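Glycosyl hydrolase BlGH5_18 (Bifidobacterium longum subsp. infantis, PDB 7LQX) probably hydrolyses beta-mannosidic linkages in the core of N-glycans, as a family 5 glycoside hydrolase of a gut bifidobacterium. Local coordinates at residues T229-W234 with E259-F264. Numbering follows the deposited sequence.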
ATOM      1  N   THR A 229      -0.355  -4.799 -30.091  1.00  6.64           N
ATOM      2  CA  THR A 229       0.476  -5.595 -29.207  1.00  7.46           C
ATOM      3  C   THR A 229       1.448  -4.671 -28.500  1.00  6.69           C
ATOM      4  O   THR A 229       2.128  -3.873 -29.149  1.00  8.46           O
ATOM      5  CB  THR A 229       1.281  -6.604 -30.014  1.00  7.18           C
ATOM      6  OG1 THR A 229       0.378  -7.431 -30.755  1.00  6.91           O
ATOM      7  CG2 THR A 229       2.142  -7.454 -29.093  1.00  9.16           C
ATOM      8  N   THR A 230       1.544  -4.786 -27.185  1.00  6.63           N
ATOM      9  CA  THR A 230       2.573  -4.071 -26.446  1.00  7.17           C
ATOM     10  C   THR A 230       3.688  -5.048 -26.098  1.00  7.40           C
ATOM     11  O   THR A 230       3.426  -6.192 -25.721  1.00  8.57           O
ATOM     12  CB  THR A 230       2.018  -3.437 -25.169  1.00  7.58           C
ATOM     13  OG1 THR A 230       1.562  -4.458 -24.282  1.00  7.30           O
ATOM     14  CG2 THR A 230       0.871  -2.488 -25.481  1.00  7.20           C
ATOM     15  N   ILE A 231       4.926  -4.586 -26.245  0.60  7.62           N
ATOM     16  CA  ILE A 231       6.118  -5.359 -25.922  0.60  8.23           C
ATOM     17  C   ILE A 231       6.978  -4.530 -24.985  0.60  7.69           C
ATOM     18  O   ILE A 231       7.128  -3.320 -25.179  0.60  6.18           O
ATOM     19  CB  ILE A 231       6.899  -5.726 -27.201  0.60  9.42           C
ATOM     20  CG1 ILE A 231       6.048  -6.684 -28.037  0.60 14.13           C
ATOM     21  CG2 ILE A 231       8.259  -6.324 -26.859  0.60  8.25           C
ATOM     22  CD1 ILE A 231       6.616  -7.006 -29.367  0.60 17.17           C
ATOM     23  N   HIS A 232       7.538  -5.184 -23.968  1.00  7.03           N
ATOM     24  CA  HIS A 232       8.489  -4.560 -23.053  1.00  6.69           C
ATOM     25  C   HIS A 232       9.755  -5.397 -23.158  1.00  7.74           C
ATOM     26  O   HIS A 232       9.787  -6.532 -22.670  1.00  9.15           O
ATOM     27  CB  HIS A 232       7.988  -4.560 -21.612  1.00  8.50           C
ATOM     28  CG  HIS A 232       6.795  -3.690 -21.382  1.00  6.80           C
ATOM     29  ND1 HIS A 232       6.244  -3.524 -20.131  1.00  6.94           N
ATOM     30  CD2 HIS A 232       6.037  -2.958 -22.230  1.00  7.23           C
ATOM     31  CE1 HIS A 232       5.210  -2.708 -20.213  1.00  7.42           C
ATOM     32  NE2 HIS A 232       5.048  -2.371 -21.479  1.00  7.46           N
ATOM     33  N   SER A 233      10.791  -4.854 -23.794  1.00  6.10           N
ATOM     34  CA  SER A 233      11.987  -5.617 -24.147  1.00  5.82           C
ATOM     35  C   SER A 233      13.119  -5.288 -23.185  1.00  6.07           C
ATOM     36  O   SER A 233      13.645  -4.171 -23.197  1.00  6.44           O
ATOM     37  CB  SER A 233      12.393  -5.312 -25.585  1.00  7.27           C
ATOM     38  OG  SER A 233      13.531  -6.064 -25.939  1.00  7.04           O
ATOM     39  N   TRP A 234      13.540  -6.292 -22.404  1.00  6.53           N
ATOM     40  CA  TRP A 234      14.509  -6.124 -21.320  1.00  6.40           C
ATOM     41  C   TRP A 234      15.565  -7.220 -21.383  1.00  6.00           C
ATOM     42  O   TRP A 234      15.302  -8.370 -21.017  1.00  7.64           O
ATOM     43  CB  TRP A 234      13.798  -6.114 -19.971  1.00  7.00           C
ATOM     44  CG  TRP A 234      13.033  -4.860 -19.778  1.00  7.23           C
ATOM     45  CD1 TRP A 234      11.675  -4.696 -19.833  1.00  8.80           C
ATOM     46  CD2 TRP A 234      13.584  -3.563 -19.546  1.00  7.25           C
ATOM     47  NE1 TRP A 234      11.351  -3.375 -19.629  1.00  8.20           N
ATOM     48  CE2 TRP A 234      12.506  -2.661 -19.448  1.00  7.99           C
ATOM     49  CE3 TRP A 234      14.883  -3.077 -19.414  1.00  7.55           C
ATOM     50  CZ2 TRP A 234      12.693  -1.308 -19.207  1.00  8.92           C
ATOM     51  CZ3 TRP A 234      15.063  -1.733 -19.180  1.00  8.76           C
ATOM     52  CH2 TRP A 234      13.979  -0.862 -19.084  1.00  8.67           C
ATOM     53  N   GLU A 259       8.605  -9.811 -33.808  1.00  6.59           N
ATOM     54  CA  GLU A 259       8.299 -10.863 -34.774  1.00  6.37           C
ATOM     55  C   GLU A 259       7.587 -12.036 -34.115  1.00  5.81           C
ATOM     56  O   GLU A 259       6.673 -12.624 -34.704  1.00  7.43           O
ATOM     57  CB  GLU A 259       9.577 -11.339 -35.462  1.00  6.99           C
ATOM     58  CG  GLU A 259      10.228 -10.292 -36.360  1.00  7.96           C
ATOM     59  CD  GLU A 259       9.293  -9.755 -37.432  1.00  7.53           C
ATOM     60  OE1 GLU A 259       8.350 -10.469 -37.836  1.00  8.20           O
ATOM     61  OE2 GLU A 259       9.500  -8.613 -37.874  1.00  9.14           O
ATOM     62  N   LEU A 260       7.990 -12.399 -32.898  1.00  6.70           N
ATOM     63  CA  LEU A 260       7.308 -13.467 -32.181  1.00  6.43           C
ATOM     64  C   LEU A 260       5.835 -13.135 -32.019  1.00  6.98           C
ATOM     65  O   LEU A 260       4.968 -13.990 -32.231  1.00  7.00           O
ATOM     66  CB  LEU A 260       7.986 -13.682 -30.829  1.00  7.13           C
ATOM     67  CG  LEU A 260       7.406 -14.778 -29.944  1.00  6.84           C
ATOM     68  CD1 LEU A 260       7.505 -16.143 -30.583  1.00  8.03           C
ATOM     69  CD2 LEU A 260       8.137 -14.771 -28.603  1.00  7.22           C
ATOM     70  N   SER A 261       5.523 -11.892 -31.654  1.00  6.53           N
ATOM     71  CA  SER A 261       4.128 -11.530 -31.451  1.00  6.76           C
ATOM     72  C   SER A 261       3.328 -11.658 -32.739  1.00  7.61           C
ATOM     73  O   SER A 261       2.162 -12.058 -32.706  1.00  7.23           O
ATOM     74  CB  SER A 261       4.033 -10.122 -30.861  1.00  7.58           C
ATOM     75  OG  SER A 261       4.263  -9.092 -31.812  1.00  7.58           O
ATOM     76  N   ARG A 262       3.946 -11.364 -33.881  1.00  6.99           N
ATOM     77  CA  ARG A 262       3.243 -11.461 -35.153  1.00  7.00           C
ATOM     78  C   ARG A 262       2.783 -12.878 -35.451  1.00  8.16           C
ATOM     79  O   ARG A 262       1.798 -13.067 -36.176  1.00  9.34           O
ATOM     80  CB  ARG A 262       4.136 -10.967 -36.285  1.00  7.83           C
ATOM     81  CG  ARG A 262       4.372  -9.467 -36.293  1.00  8.46           C
ATOM     82  CD  ARG A 262       5.315  -9.123 -37.421  1.00  7.51           C
ATOM     83  NE  ARG A 262       4.695  -9.274 -38.739  1.00  8.33           N
ATOM     84  CZ  ARG A 262       5.367  -9.396 -39.879  1.00  8.29           C
ATOM     85  NH1 ARG A 262       6.688  -9.466 -39.876  1.00  8.30           N
ATOM     86  NH2 ARG A 262       4.709  -9.465 -41.028  1.00  8.42           N
ATOM     87  N   ALA A 263       3.490 -13.887 -34.944  1.00  7.21           N
ATOM     88  CA  ALA A 263       3.056 -15.257 -35.175  1.00  7.75           C
ATOM     89  C   ALA A 263       1.629 -15.472 -34.693  1.00  6.92           C
ATOM     90  O   ALA A 263       0.888 -16.276 -35.270  1.00  8.29           O
ATOM     91  CB  ALA A 263       3.987 -16.223 -34.446  1.00  8.61           C
ATOM     92  N   PHE A 264       1.232 -14.774 -33.626  1.00  7.28           N
ATOM     93  CA  PHE A 264      -0.041 -15.018 -32.957  1.00  7.55           C
ATOM     94  C   PHE A 264      -1.130 -14.020 -33.318  1.00  8.43           C
ATOM     95  O   PHE A 264      -2.286 -14.243 -32.946  1.00  9.82           O
ATOM     96  CB  PHE A 264       0.187 -15.072 -31.431  1.00  8.56           C
ATOM     97  CG  PHE A 264       1.265 -16.037 -31.055  1.00  8.11           C
ATOM     98  CD1 PHE A 264       1.015 -17.394 -31.017  1.00  9.44           C
ATOM     99  CD2 PHE A 264       2.558 -15.596 -30.825  1.00  8.78           C
ATOM    100  CE1 PHE A 264       2.027 -18.286 -30.727  1.00 11.26           C
ATOM    101  CE2 PHE A 264       3.562 -16.479 -30.547  1.00  9.90           C
ATOM    102  CZ  PHE A 264       3.304 -17.821 -30.498  1.00 10.72           C
TER
HETATM  103  O   HOH W   1       1.649  -8.614 -32.758  1.00  7.76           O
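S261, on the inner side of helix 248-264, meets the flank of strand 229-233 through T229 and, more loosely, I231. Its CB lies 3.7 Å from CG2 of T229, and its OG is 3.8 Å from that same methyl. OG of S261 stands between the backbone N and the carbonyl carbon (chi1 76°), a setting that suits both its bond to A258 O and its facing the strand. With CG2 set opposite the backbone N, T229 turns its methyl to the helix while OG1 remains beside the backbone N (chi1 -58°). I231 CD1 lies 4.0 Å from S261 OG in one of two modelled conformers, so this touch is doubtful.

Polar linkage between the two segments runs through one water. It lies 2.7 Å from T229 OG1 and donates to S261 OG at 2.8 Å, bridging the hydroxyls beside the methyl contact. Each hydroxyl has a further partner: R270 NE for the threonine and A258 O, three residues earlier in the helix, for the serine. W210 from helix 208-211 also packs on T229 and S261, and V272 of the adjacent strand on I231 and S261.

Strand 229-233 is the sixth of the (beta/alpha)8 barrel, and helix 248-264 follows it after the short helix 239-243, packing on its outer side. The CA atoms of T229 and S261 are 7.3 Å apart, the nearest backbone approach. The contact is thus small and mixed: methyl groups meet a serine side chain, and one water joins two hydroxyls that each have a protein partner as well.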